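Local coordinates for protein probable ribosomal RNA small subunit methyltransferase (Thermus thermophilus, PDB 3DMH) that methylates N2 of a guanine in 16S ribosomal RNA of the small subunit, with S-adenosylmethionine as methyl donor, at residues T41-N53 against A97-P110. Sequence-based numbering, arbitrary orientation.
Sequences TVEPFGERALDLN and AAAGAYDLVVLALP
Arg48 and Asp103 pair at the entry to two parallel neighbouring strands, 48-51 and 104-108. These are the first and fourth strands of a seven-stranded sheet of order 3-2-1-4-5-7-6, as in Rossmann-like methyltransferases. A second such sheet, later in the chain, carries the guanosine site; this contact lies away from it. The guanidinium of Arg48 meets the Asp103 carboxylate side-on, NE to OD2 at 3.2 Å and NH2 to OD1 at 2.9 Å. Both oxygens lie near the guanidinium plane, but the nitrogens approach from above the carboxylate plane. Asp103 OD2 also takes two backbone bonds, from Glu47 N at 2.8 Å and from Arg48 N on its anti side, while OD1 has a second salt bridge, to Arg130. Replacing Asp103 by an alanine would probably leave the Glu47 and Arg48 amides without their acceptor and two arginines without their shared counter-charge. Water 1 links Arg48 NH1 to Gly100 O.

Arg48 O receives both Asp103 N and Leu104 N, at the break in strand 102-108. Regular parallel pairing follows: Leu50 N to Leu104 O, Val106 N to Leu50 O, and Leu52 N to Val106 O. Phe45 O is buried with no partner in the model.

Leu50 lies over one face of the Tyr102 ring, its CB 3.8 Å from the centroid in a CH-pi contact. With CG anti to the backbone N (chi1 -178°), its CD2 also presses tightly on Ala97 CB, at 3.4 Å.

At the far end, Asp51 OD1 accepts Asn53 N in an Asx turn and a bond from water 2, which in turn accepts Ala108 N. Ser60 OG bonds Asp51 OD2, and Arg113 bonds Asn53 OD1. The other end of that amide, Asn53 ND2, reaches Ala108 O at 2.8 Å, nearly straight (173°) but from above the carbonyl plane.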
loop_
_atom_site.group_PDB
_atom_site.type_symbol
_atom_site.label_atom_id
_atom_site.label_comp_id
_atom_site.label_asym_id
_atom_site.label_seq_id
_atom_site.Cartn_x
_atom_site.Cartn_y
_atom_site.Cartn_z
ATOM N N THR A 41 18.769 -6.374 -16.314
ATOM C CA THR A 41 19.728 -7.311 -15.699
ATOM C C THR A 41 19.239 -8.758 -15.656
ATOM O O THR A 41 20.026 -9.695 -15.892
ATOM C CB THR A 41 20.121 -6.849 -14.273
ATOM O OG1 THR A 41 20.593 -5.496 -14.321
ATOM C CG2 THR A 41 21.220 -7.730 -13.667
ATOM N N VAL A 42 17.960 -8.953 -15.334
ATOM C CA VAL A 42 17.485 -10.317 -15.054
ATOM C C VAL A 42 17.585 -11.249 -16.270
ATOM O O VAL A 42 17.223 -10.875 -17.394
ATOM C CB VAL A 42 16.054 -10.336 -14.513
ATOM C CG1 VAL A 42 15.985 -9.596 -13.198
ATOM C CG2 VAL A 42 15.116 -9.703 -15.512
ATOM N N GLU A 43 18.081 -12.460 -16.013
ATOM C CA GLU A 43 18.221 -13.515 -17.016
ATOM C C GLU A 43 17.568 -14.783 -16.477
ATOM O O GLU A 43 17.592 -15.019 -15.268
ATOM C CB GLU A 43 19.706 -13.826 -17.257
ATOM C CG GLU A 43 20.592 -12.613 -17.495
ATOM C CD GLU A 43 20.775 -12.305 -18.955
ATOM O OE1 GLU A 43 20.536 -13.212 -19.786
ATOM O OE2 GLU A 43 21.172 -11.161 -19.277
ATOM N N PRO A 44 16.977 -15.605 -17.363
ATOM C CA PRO A 44 16.402 -16.869 -16.902
ATOM C C PRO A 44 17.399 -17.780 -16.187
ATOM O O PRO A 44 18.594 -17.842 -16.545
ATOM C CB PRO A 44 15.911 -17.533 -18.194
ATOM C CG PRO A 44 15.672 -16.412 -19.118
ATOM C CD PRO A 44 16.749 -15.394 -18.808
ATOM N N PHE A 45 16.889 -18.481 -15.180
ATOM C CA PHE A 45 17.640 -19.515 -14.486
ATOM C C PHE A 45 16.642 -20.564 -14.026
ATOM O O PHE A 45 15.753 -20.261 -13.248
ATOM C CB PHE A 45 18.375 -18.932 -13.274
ATOM C CG PHE A 45 19.131 -19.958 -12.486
ATOM C CD1 PHE A 45 20.368 -20.404 -12.931
ATOM C CD2 PHE A 45 18.601 -20.507 -11.318
ATOM C CE1 PHE A 45 21.079 -21.360 -12.223
ATOM C CE2 PHE A 45 19.307 -21.470 -10.608
ATOM C CZ PHE A 45 20.544 -21.888 -11.051
ATOM N N GLY A 46 16.781 -21.795 -14.503
ATOM C CA GLY A 46 15.834 -22.843 -14.147
ATOM C C GLY A 46 14.493 -22.612 -14.825
ATOM O O GLY A 46 14.425 -21.950 -15.852
ATOM N N GLU A 47 13.429 -23.168 -14.246
ATOM C CA GLU A 47 12.119 -23.191 -14.904
ATOM C C GLU A 47 11.061 -22.328 -14.235
ATOM O O GLU A 47 10.183 -21.812 -14.908
ATOM C CB GLU A 47 11.578 -24.622 -14.960
ATOM C CG GLU A 47 12.290 -25.530 -15.967
ATOM C CD GLU A 47 13.710 -25.868 -15.566
ATOM O OE1 GLU A 47 13.955 -26.069 -14.353
ATOM O OE2 GLU A 47 14.583 -25.928 -16.467
ATOM N N ARG A 48 11.151 -22.194 -12.915
ATOM C CA ARG A 48 10.109 -21.520 -12.121
ATOM C C ARG A 48 10.648 -20.284 -11.393
ATOM O O ARG A 48 11.566 -20.382 -10.579
ATOM C CB ARG A 48 9.528 -22.481 -11.087
ATOM C CG ARG A 48 8.972 -23.772 -11.666
ATOM C CD ARG A 48 9.043 -24.893 -10.622
ATOM N NE ARG A 48 10.425 -25.137 -10.176
ATOM C CZ ARG A 48 10.780 -25.884 -9.132
ATOM N NH1 ARG A 48 9.869 -26.518 -8.395
ATOM N NH2 ARG A 48 12.065 -26.005 -8.833
ATOM N N ALA A 49 10.058 -19.125 -11.679
ATOM C CA ALA A 49 10.467 -17.875 -11.038
ATOM C C ALA A 49 9.348 -17.284 -10.192
ATOM O O ALA A 49 8.164 -17.473 -10.501
ATOM C CB ALA A 49 10.901 -16.834 -12.083
ATOM N N LEU A 50 9.738 -16.536 -9.166
ATOM C CA LEU A 50 8.784 -15.826 -8.316
ATOM C C LEU A 50 9.230 -14.369 -8.179
ATOM O O LEU A 50 10.359 -14.106 -7.781
ATOM C CB LEU A 50 8.736 -16.492 -6.932
ATOM C CG LEU A 50 7.748 -15.923 -5.899
ATOM C CD1 LEU A 50 6.321 -16.123 -6.336
ATOM C CD2 LEU A 50 8.002 -16.567 -4.507
ATOM N N ASP A 51 8.338 -13.421 -8.482
ATOM C CA ASP A 51 8.606 -11.995 -8.227
ATOM C C ASP A 51 7.853 -11.582 -6.966
ATOM O O ASP A 51 6.627 -11.672 -6.930
ATOM C CB ASP A 51 8.122 -11.159 -9.420
ATOM C CG ASP A 51 8.538 -9.713 -9.341
ATOM O OD1 ASP A 51 8.759 -9.167 -8.242
ATOM O OD2 ASP A 51 8.577 -9.087 -10.429
ATOM N N LEU A 52 8.588 -11.156 -5.937
ATOM C CA LEU A 52 7.991 -10.840 -4.628
ATOM C C LEU A 52 7.568 -9.385 -4.452
ATOM O O LEU A 52 7.033 -9.023 -3.402
ATOM C CB LEU A 52 8.953 -11.237 -3.487
ATOM C CG LEU A 52 9.105 -12.736 -3.300
ATOM C CD1 LEU A 52 10.161 -12.991 -2.213
ATOM C CD2 LEU A 52 7.781 -13.379 -2.914
ATOM N N ASN A 53 7.832 -8.537 -5.449
ATOM C CA ASN A 53 7.454 -7.118 -5.348
ATOM C C ASN A 53 7.326 -6.560 -6.752
ATOM O O ASN A 53 8.121 -5.704 -7.155
ATOM C CB ASN A 53 8.482 -6.324 -4.527
ATOM C CG ASN A 53 8.097 -4.849 -4.362
ATOM O OD1 ASN A 53 6.911 -4.482 -4.439
ATOM N ND2 ASN A 53 9.090 -3.997 -4.158
ATOM N N ALA A 97 4.602 -16.967 0.004
ATOM C CA ALA A 97 5.239 -17.763 -1.047
ATOM C C ALA A 97 5.385 -19.227 -0.643
ATOM O O ALA A 97 5.698 -19.524 0.498
ATOM C CB ALA A 97 6.602 -17.189 -1.417
ATOM N N ALA A 98 5.131 -20.112 -1.601
ATOM C CA ALA A 98 5.338 -21.551 -1.434
ATOM C C ALA A 98 6.808 -21.872 -1.156
ATOM O O ALA A 98 7.705 -21.409 -1.868
ATOM C CB ALA A 98 4.852 -22.288 -2.677
ATOM N N ALA A 99 7.072 -22.677 -0.138
ATOM C CA ALA A 99 8.448 -22.978 0.217
ATOM C C ALA A 99 9.088 -24.003 -0.740
ATOM O O ALA A 99 8.471 -25.028 -1.095
ATOM C CB ALA A 99 8.520 -23.459 1.663
ATOM N N GLY A 100 10.314 -23.697 -1.176
ATOM C CA GLY A 100 11.166 -24.625 -1.940
ATOM C C GLY A 100 10.709 -24.940 -3.351
ATOM O O GLY A 100 11.142 -25.947 -3.937
ATOM N N ALA A 101 9.857 -24.076 -3.901
ATOM C CA ALA A 101 9.140 -24.385 -5.129
ATOM C C ALA A 101 9.630 -23.597 -6.324
ATOM O O ALA A 101 9.032 -23.689 -7.396
ATOM C CB ALA A 101 7.625 -24.170 -4.939
ATOM N N TYR A 102 10.694 -22.813 -6.145
ATOM C CA TYR A 102 11.166 -21.904 -7.206
ATOM C C TYR A 102 12.649 -22.020 -7.432
ATOM O O TYR A 102 13.411 -22.290 -6.510
ATOM C CB TYR A 102 10.815 -20.444 -6.872
ATOM C CG TYR A 102 9.333 -20.277 -6.757
ATOM C CD1 TYR A 102 8.546 -20.069 -7.881
ATOM C CD2 TYR A 102 8.702 -20.407 -5.514
ATOM C CE1 TYR A 102 7.172 -19.957 -7.780
ATOM C CE2 TYR A 102 7.325 -20.296 -5.401
ATOM C CZ TYR A 102 6.568 -20.075 -6.545
ATOM O OH TYR A 102 5.194 -19.958 -6.455
ATOM N N ASP A 103 13.054 -21.820 -8.680
ATOM C CA ASP A 103 14.470 -21.812 -9.044
ATOM C C ASP A 103 15.080 -20.400 -8.997
ATOM O O ASP A 103 16.295 -20.241 -8.801
ATOM C CB ASP A 103 14.635 -22.375 -10.455
ATOM C CG ASP A 103 13.965 -23.715 -10.623
ATOM O OD1 ASP A 103 14.346 -24.659 -9.898
ATOM O OD2 ASP A 103 13.078 -23.829 -11.498
ATOM N N LEU A 104 14.231 -19.385 -9.166
ATOM C CA LEU A 104 14.681 -18.005 -9.237
ATOM C C LEU A 104 13.689 -17.097 -8.554
ATOM O O LEU A 104 12.488 -17.257 -8.756
ATOM C CB LEU A 104 14.805 -17.591 -10.713
ATOM C CG LEU A 104 15.408 -16.222 -11.022
ATOM C CD1 LEU A 104 16.866 -16.136 -10.620
ATOM C CD2 LEU A 104 15.270 -15.906 -12.519
ATOM N N VAL A 105 14.194 -16.157 -7.759
ATOM C CA VAL A 105 13.331 -15.126 -7.157
ATOM C C VAL A 105 13.834 -13.755 -7.586
ATOM O O VAL A 105 15.042 -13.525 -7.682
ATOM C CB VAL A 105 13.277 -15.264 -5.604
ATOM C CG1 VAL A 105 12.527 -14.091 -4.957
ATOM C CG2 VAL A 105 12.620 -16.563 -5.222
ATOM N N VAL A 106 12.890 -12.848 -7.848
ATOM C CA VAL A 106 13.206 -11.457 -8.145
ATOM C C VAL A 106 12.627 -10.587 -7.033
ATOM O O VAL A 106 11.441 -10.690 -6.716
ATOM C CB VAL A 106 12.642 -11.036 -9.516
ATOM C CG1 VAL A 106 12.910 -9.547 -9.751
ATOM C CG2 VAL A 106 13.314 -11.882 -10.639
ATOM N N LEU A 107 13.466 -9.753 -6.415
ATOM C CA LEU A 107 12.985 -8.874 -5.342
ATOM C C LEU A 107 13.603 -7.488 -5.469
ATOM O O LEU A 107 14.799 -7.279 -5.170
ATOM C CB LEU A 107 13.283 -9.476 -3.956
ATOM C CG LEU A 107 12.979 -8.615 -2.730
ATOM C CD1 LEU A 107 11.477 -8.335 -2.649
ATOM C CD2 LEU A 107 13.430 -9.345 -1.503
ATOM N N ALA A 108 12.799 -6.550 -5.979
ATOM C CA ALA A 108 13.085 -5.133 -5.793
ATOM C C ALA A 108 12.814 -4.830 -4.313
ATOM O O ALA A 108 11.698 -5.035 -3.824
ATOM C CB ALA A 108 12.185 -4.282 -6.703
ATOM N N LEU A 109 13.837 -4.393 -3.592
ATOM C CA LEU A 109 13.693 -4.142 -2.157
ATOM C C LEU A 109 12.593 -3.134 -1.854
ATOM O O LEU A 109 12.646 -1.999 -2.339
ATOM C CB LEU A 109 15.004 -3.620 -1.588
ATOM C CG LEU A 109 16.029 -4.738 -1.456
ATOM C CD1 LEU A 109 17.459 -4.151 -1.424
ATOM C CD2 LEU A 109 15.751 -5.541 -0.216
ATOM N N PRO A 110 11.587 -3.556 -1.061
ATOM C CA PRO A 110 10.491 -2.650 -0.693
ATOM C C PRO A 110 10.908 -1.737 0.469
ATOM O O PRO A 110 10.275 -1.741 1.532
ATOM C CB PRO A 110 9.368 -3.618 -0.286
ATOM C CG PRO A 110 10.101 -4.812 0.283
ATOM C CD PRO A 110 11.393 -4.921 -0.514
HETATM O O HOH W 1 10.819 -27.635 -6.036
HETATM O O HOH W 2 10.536 -7.142 -7.619
#